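Local coordinates for erythrocyte membrane protein 1 (Plasmodium falciparum, PDB 6S8T) that is an adhesin displayed on infected erythrocytes, represented here by its DBLbeta domain, which binds the host receptor ICAM-1, at residues 11-23 with 392-404. Numbering follows the deposited sequence.
Sequences IYPAIANQMAHQM and VHFFKELQKVTGD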
loop_
_atom_site.group_PDB
_atom_site.type_symbol
_atom_site.label_atom_id
_atom_site.label_comp_id
_atom_site.label_asym_id
_atom_site.label_seq_id
_atom_site.Cartn_x
_atom_site.Cartn_y
_atom_site.Cartn_z
ATOM N N ILE A 11 9.139 13.878 -22.861
ATOM C CA ILE A 11 9.161 13.156 -21.595
ATOM C C ILE A 11 8.724 14.060 -20.443
ATOM O O ILE A 11 9.309 15.116 -20.209
ATOM C CB ILE A 11 10.552 12.564 -21.322
ATOM C CG1 ILE A 11 10.873 11.472 -22.343
ATOM C CG2 ILE A 11 10.629 12.015 -19.905
ATOM C CD1 ILE A 11 12.172 10.744 -22.071
ATOM N N TYR A 12 7.690 13.632 -19.728
ATOM C CA TYR A 12 7.141 14.378 -18.599
ATOM C C TYR A 12 7.775 13.890 -17.301
ATOM O O TYR A 12 7.850 12.677 -17.074
ATOM C CB TYR A 12 5.631 14.210 -18.535
ATOM C CG TYR A 12 4.889 15.394 -17.961
ATOM C CD1 TYR A 12 4.470 16.435 -18.779
ATOM C CD2 TYR A 12 4.596 15.464 -16.606
ATOM C CE1 TYR A 12 3.787 17.518 -18.263
ATOM C CE2 TYR A 12 3.915 16.541 -16.079
ATOM C CZ TYR A 12 3.511 17.567 -16.912
ATOM O OH TYR A 12 2.830 18.642 -16.388
ATOM N N PRO A 13 8.233 14.787 -16.430
ATOM C CA PRO A 13 8.936 14.342 -15.223
ATOM C C PRO A 13 7.990 13.693 -14.222
ATOM O O PRO A 13 6.843 14.115 -14.057
ATOM C CB PRO A 13 9.535 15.637 -14.665
ATOM C CG PRO A 13 8.608 16.704 -15.145
ATOM C CD PRO A 13 8.142 16.256 -16.510
ATOM N N ALA A 14 8.488 12.654 -13.555
ATOM C CA ALA A 14 7.755 11.998 -12.480
ATOM C C ALA A 14 7.999 12.758 -11.183
ATOM O O ALA A 14 9.146 12.890 -10.745
ATOM C CB ALA A 14 8.193 10.540 -12.348
ATOM N N ILE A 15 6.932 13.261 -10.566
ATOM C CA ILE A 15 7.061 14.247 -9.502
ATOM C C ILE A 15 6.392 13.826 -8.201
ATOM O O ILE A 15 6.423 14.594 -7.235
ATOM C CB ILE A 15 6.528 15.621 -9.954
ATOM C CG1 ILE A 15 5.053 15.529 -10.342
ATOM C CG2 ILE A 15 7.337 16.137 -11.128
ATOM C CD1 ILE A 15 4.540 16.772 -11.046
ATOM N N ALA A 16 5.805 12.628 -8.133
ATOM C CA ALA A 16 5.127 12.214 -6.906
ATOM C C ALA A 16 6.082 12.191 -5.718
ATOM O O ALA A 16 5.722 12.632 -4.619
ATOM C CB ALA A 16 4.475 10.842 -7.094
ATOM N N ASN A 17 7.309 11.702 -5.919
ATOM C CA ASN A 17 8.247 11.600 -4.804
ATOM C C ASN A 17 8.675 12.975 -4.305
ATOM O O ASN A 17 8.823 13.181 -3.095
ATOM C CB ASN A 17 9.469 10.777 -5.205
ATOM C CG ASN A 17 10.374 10.470 -4.023
ATOM O OD1 ASN A 17 10.156 9.499 -3.297
ATOM N ND2 ASN A 17 11.392 11.300 -3.823
ATOM N N GLN A 18 8.889 13.925 -5.217
ATOM C CA GLN A 18 9.204 15.283 -4.786
ATOM C C GLN A 18 8.015 15.938 -4.094
ATOM O O GLN A 18 8.205 16.752 -3.183
ATOM C CB GLN A 18 9.671 16.124 -5.973
ATOM C CG GLN A 18 11.020 15.692 -6.532
ATOM C CD GLN A 18 11.467 16.534 -7.713
ATOM O OE1 GLN A 18 11.959 17.651 -7.544
ATOM N NE2 GLN A 18 11.298 15.998 -8.917
ATOM N N MET A 19 6.788 15.598 -4.500
ATOM C CA MET A 19 5.624 16.092 -3.771
ATOM C C MET A 19 5.581 15.522 -2.358
ATOM O O MET A 19 5.232 16.234 -1.407
ATOM C CB MET A 19 4.334 15.751 -4.519
ATOM C CG MET A 19 4.152 16.448 -5.861
ATOM S SD MET A 19 4.167 18.250 -5.763
ATOM C CE MET A 19 3.149 18.525 -4.319
ATOM N N ALA A 20 5.930 14.239 -2.204
ATOM C CA ALA A 20 5.944 13.631 -0.878
ATOM C C ALA A 20 6.954 14.316 0.031
ATOM O O ALA A 20 6.690 14.523 1.221
ATOM C CB ALA A 20 6.251 12.135 -0.988
ATOM N N HIS A 21 8.118 14.674 -0.515
ATOM C CA HIS A 21 9.113 15.403 0.263
ATOM C C HIS A 21 8.555 16.729 0.768
ATOM O O HIS A 21 8.853 17.147 1.893
ATOM C CB HIS A 21 10.366 15.624 -0.583
ATOM C CG HIS A 21 11.498 16.255 0.164
ATOM N ND1 HIS A 21 11.628 17.620 0.303
ATOM C CD2 HIS A 21 12.553 15.708 0.812
ATOM C CE1 HIS A 21 12.713 17.887 1.006
ATOM N NE2 HIS A 21 13.293 16.745 1.328
ATOM N N GLN A 22 7.731 17.399 -0.043
ATOM C CA GLN A 22 7.120 18.648 0.401
ATOM C C GLN A 22 6.126 18.406 1.531
ATOM O O GLN A 22 6.072 19.182 2.494
ATOM C CB GLN A 22 6.437 19.348 -0.775
ATOM C CG GLN A 22 5.683 20.617 -0.402
ATOM C CD GLN A 22 4.987 21.245 -1.592
ATOM O OE1 GLN A 22 5.415 21.076 -2.734
ATOM N NE2 GLN A 22 3.900 21.963 -1.334
ATOM N N MET A 23 5.332 17.337 1.434
ATOM C CA MET A 23 4.402 17.005 2.509
ATOM C C MET A 23 5.139 16.669 3.803
ATOM O O MET A 23 4.661 17.009 4.891
ATOM C CB MET A 23 3.498 15.842 2.084
ATOM C CG MET A 23 2.659 16.107 0.834
ATOM S SD MET A 23 1.433 17.419 1.044
ATOM C CE MET A 23 0.758 17.519 -0.612
ATOM N N VAL A 392 -7.678 15.590 -2.096
ATOM C CA VAL A 392 -7.850 16.878 -2.769
ATOM C C VAL A 392 -6.626 17.760 -2.562
ATOM O O VAL A 392 -6.167 18.435 -3.493
ATOM C CB VAL A 392 -9.137 17.573 -2.288
ATOM C CG1 VAL A 392 -9.181 19.010 -2.789
ATOM C CG2 VAL A 392 -10.362 16.809 -2.767
ATOM N N HIS A 393 -6.073 17.770 -1.346
ATOM C CA HIS A 393 -4.889 18.584 -1.090
ATOM C C HIS A 393 -3.701 18.112 -1.918
ATOM O O HIS A 393 -2.954 18.933 -2.461
ATOM C CB HIS A 393 -4.541 18.568 0.396
ATOM C CG HIS A 393 -3.401 19.471 0.752
ATOM N ND1 HIS A 393 -2.176 18.998 1.167
ATOM C CD2 HIS A 393 -3.296 20.822 0.735
ATOM C CE1 HIS A 393 -1.368 20.017 1.402
ATOM N NE2 HIS A 393 -2.022 21.135 1.145
ATOM N N PHE A 394 -3.508 16.795 -2.028
ATOM C CA PHE A 394 -2.405 16.276 -2.831
ATOM C C PHE A 394 -2.578 16.646 -4.301
ATOM O O PHE A 394 -1.635 17.115 -4.949
ATOM C CB PHE A 394 -2.303 14.757 -2.656
ATOM C CG PHE A 394 -1.096 14.144 -3.311
ATOM C CD1 PHE A 394 0.120 14.092 -2.648
ATOM C CD2 PHE A 394 -1.182 13.604 -4.583
ATOM C CE1 PHE A 394 1.231 13.522 -3.244
ATOM C CE2 PHE A 394 -0.075 13.033 -5.185
ATOM C CZ PHE A 394 1.133 12.992 -4.514
ATOM N N PHE A 395 -3.787 16.454 -4.839
ATOM C CA PHE A 395 -4.049 16.803 -6.233
ATOM C C PHE A 395 -3.964 18.311 -6.473
ATOM O O PHE A 395 -3.564 18.735 -7.562
ATOM C CB PHE A 395 -5.420 16.274 -6.660
ATOM C CG PHE A 395 -5.411 14.842 -7.132
ATOM C CD1 PHE A 395 -4.243 14.246 -7.583
ATOM C CD2 PHE A 395 -6.580 14.094 -7.137
ATOM C CE1 PHE A 395 -4.238 12.931 -8.028
ATOM C CE2 PHE A 395 -6.583 12.779 -7.580
ATOM C CZ PHE A 395 -5.409 12.198 -8.026
ATOM N N LYS A 396 -4.328 19.134 -5.485
ATOM C CA LYS A 396 -4.219 20.582 -5.660
ATOM C C LYS A 396 -2.764 21.019 -5.784
ATOM O O LYS A 396 -2.428 21.854 -6.631
ATOM C CB LYS A 396 -4.887 21.317 -4.498
ATOM C CG LYS A 396 -6.365 21.582 -4.689
ATOM C CD LYS A 396 -6.898 22.469 -3.577
ATOM C CE LYS A 396 -8.241 23.070 -3.949
ATOM N NZ LYS A 396 -8.137 23.933 -5.164
ATOM N N GLU A 397 -1.887 20.472 -4.942
ATOM C CA GLU A 397 -0.473 20.805 -5.046
ATOM C C GLU A 397 0.138 20.246 -6.326
ATOM O O GLU A 397 1.054 20.854 -6.892
ATOM C CB GLU A 397 0.272 20.297 -3.815
ATOM C CG GLU A 397 -0.039 21.061 -2.540
ATOM C CD GLU A 397 0.266 22.542 -2.663
ATOM O OE1 GLU A 397 -0.672 23.325 -2.925
ATOM O OE2 GLU A 397 1.446 22.919 -2.512
ATOM N N LEU A 398 -0.364 19.105 -6.803
ATOM C CA LEU A 398 0.109 18.548 -8.066
ATOM C C LEU A 398 -0.306 19.428 -9.242
ATOM O O LEU A 398 0.508 19.736 -10.123
ATOM C CB LEU A 398 -0.430 17.128 -8.232
ATOM C CG LEU A 398 0.157 16.235 -9.323
ATOM C CD1 LEU A 398 1.637 16.033 -9.089
ATOM C CD2 LEU A 398 -0.565 14.896 -9.344
ATOM N N GLN A 399 -1.574 19.844 -9.270
ATOM C CA GLN A 399 -2.057 20.722 -10.331
ATOM C C GLN A 399 -1.359 22.075 -10.302
ATOM O O GLN A 399 -1.153 22.692 -11.355
ATOM C CB GLN A 399 -3.575 20.889 -10.206
ATOM C CG GLN A 399 -4.357 19.610 -10.518
ATOM C CD GLN A 399 -5.718 19.561 -9.848
ATOM O OE1 GLN A 399 -6.107 20.485 -9.135
ATOM N NE2 GLN A 399 -6.444 18.468 -10.062
ATOM N N LYS A 400 -0.975 22.543 -9.114
ATOM C CA LYS A 400 -0.294 23.826 -8.994
ATOM C C LYS A 400 1.096 23.782 -9.624
ATOM O O LYS A 400 1.527 24.752 -10.259
ATOM C CB LYS A 400 -0.216 24.217 -7.518
ATOM C CG LYS A 400 0.523 25.503 -7.217
ATOM C CD LYS A 400 0.485 25.779 -5.723
ATOM C CE LYS A 400 1.267 27.023 -5.374
ATOM N NZ LYS A 400 1.210 27.348 -3.920
ATOM N N VAL A 401 1.809 22.664 -9.467
ATOM C CA VAL A 401 3.141 22.545 -10.054
ATOM C C VAL A 401 3.053 22.382 -11.566
ATOM O O VAL A 401 3.808 23.011 -12.316
ATOM C CB VAL A 401 3.911 21.375 -9.410
ATOM C CG1 VAL A 401 5.141 21.039 -10.237
ATOM C CG2 VAL A 401 4.307 21.713 -7.979
ATOM N N THR A 402 2.137 21.536 -12.041
ATOM C CA THR A 402 2.043 21.241 -13.465
ATOM C C THR A 402 1.309 22.314 -14.256
ATOM O O THR A 402 1.327 22.263 -15.491
ATOM C CB THR A 402 1.337 19.902 -13.692
ATOM O OG1 THR A 402 -0.015 19.989 -13.228
ATOM C CG2 THR A 402 2.055 18.785 -12.951
ATOM N N GLY A 403 0.656 23.261 -13.589
ATOM C CA GLY A 403 -0.110 24.284 -14.269
ATOM C C GLY A 403 -1.479 23.853 -14.752
ATOM O O GLY A 403 -2.214 24.689 -15.292
ATOM N N ASP A 404 -1.848 22.584 -14.579
ATOM C CA ASP A 404 -3.146 22.071 -15.021
ATOM C C ASP A 404 -4.188 22.428 -13.966
ATOM O O ASP A 404 -4.500 21.642 -13.073
ATOM C CB ASP A 404 -3.066 20.567 -15.268
ATOM C CG ASP A 404 -4.432 19.904 -15.355
ATOM O OD1 ASP A 404 -5.333 20.456 -16.017
ATOM O OD2 ASP A 404 -4.603 18.819 -14.758
#
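Helix 16-23 and helix 392-402 cross nearer a right angle than antiparallel (118°), their axes 11.0 Å apart, with Met-19 and Leu-398 nearest in backbone. Met-19 is the central knob, in a hole formed by Phe-394, Glu-397, Leu-398 and Val-401. The chain bends at chi2 and chi3, which folds the methyl end against helix 392-402, where CE meets Glu-397 CB at 3.4 Å. Its SD slides past Val-401 CG2, and its CB meets Phe-394 CE1. One turn on, Met-23 brings CE 3.7 Å from His-393 ND1 and also touches Phe-394. Its sulfur lies at the edge of the imidazole, 4.7 Å from the ring centroid.

Ile-15, at the N-cap position, extends CD1 to Leu-398 CD1 at 3.6 Å and to Thr-402 CG2. Before the helix, Tyr-12 reaches the C-terminal end of helix 392-402 at Thr-402. Its OH lies 3.3 Å from Thr-402 CB, and Thr-402 CG2 lies at the edge of the ring. The one hydrogen bond between the segments runs from Gln-22 NE2 to the anti lone pair of Glu-397 OE2 (2.9 Å). It is bent, at 138°, and the amide and carboxylate planes stand 84° apart. Gln-22 reaches there on an extended chain.

Helix 335-372 packs against Phe-395, so helix 392-402 lies between it and the N-terminal helix 16-32, whose segment is 369 residues away in sequence. The contact is mainly apolar, built on Met-19, Met-23, Phe-394 and Ile-15, with Leu-398 beside them. Its single polar link, at the margin, joins a neutral amide to a carboxylate, without a charge pair.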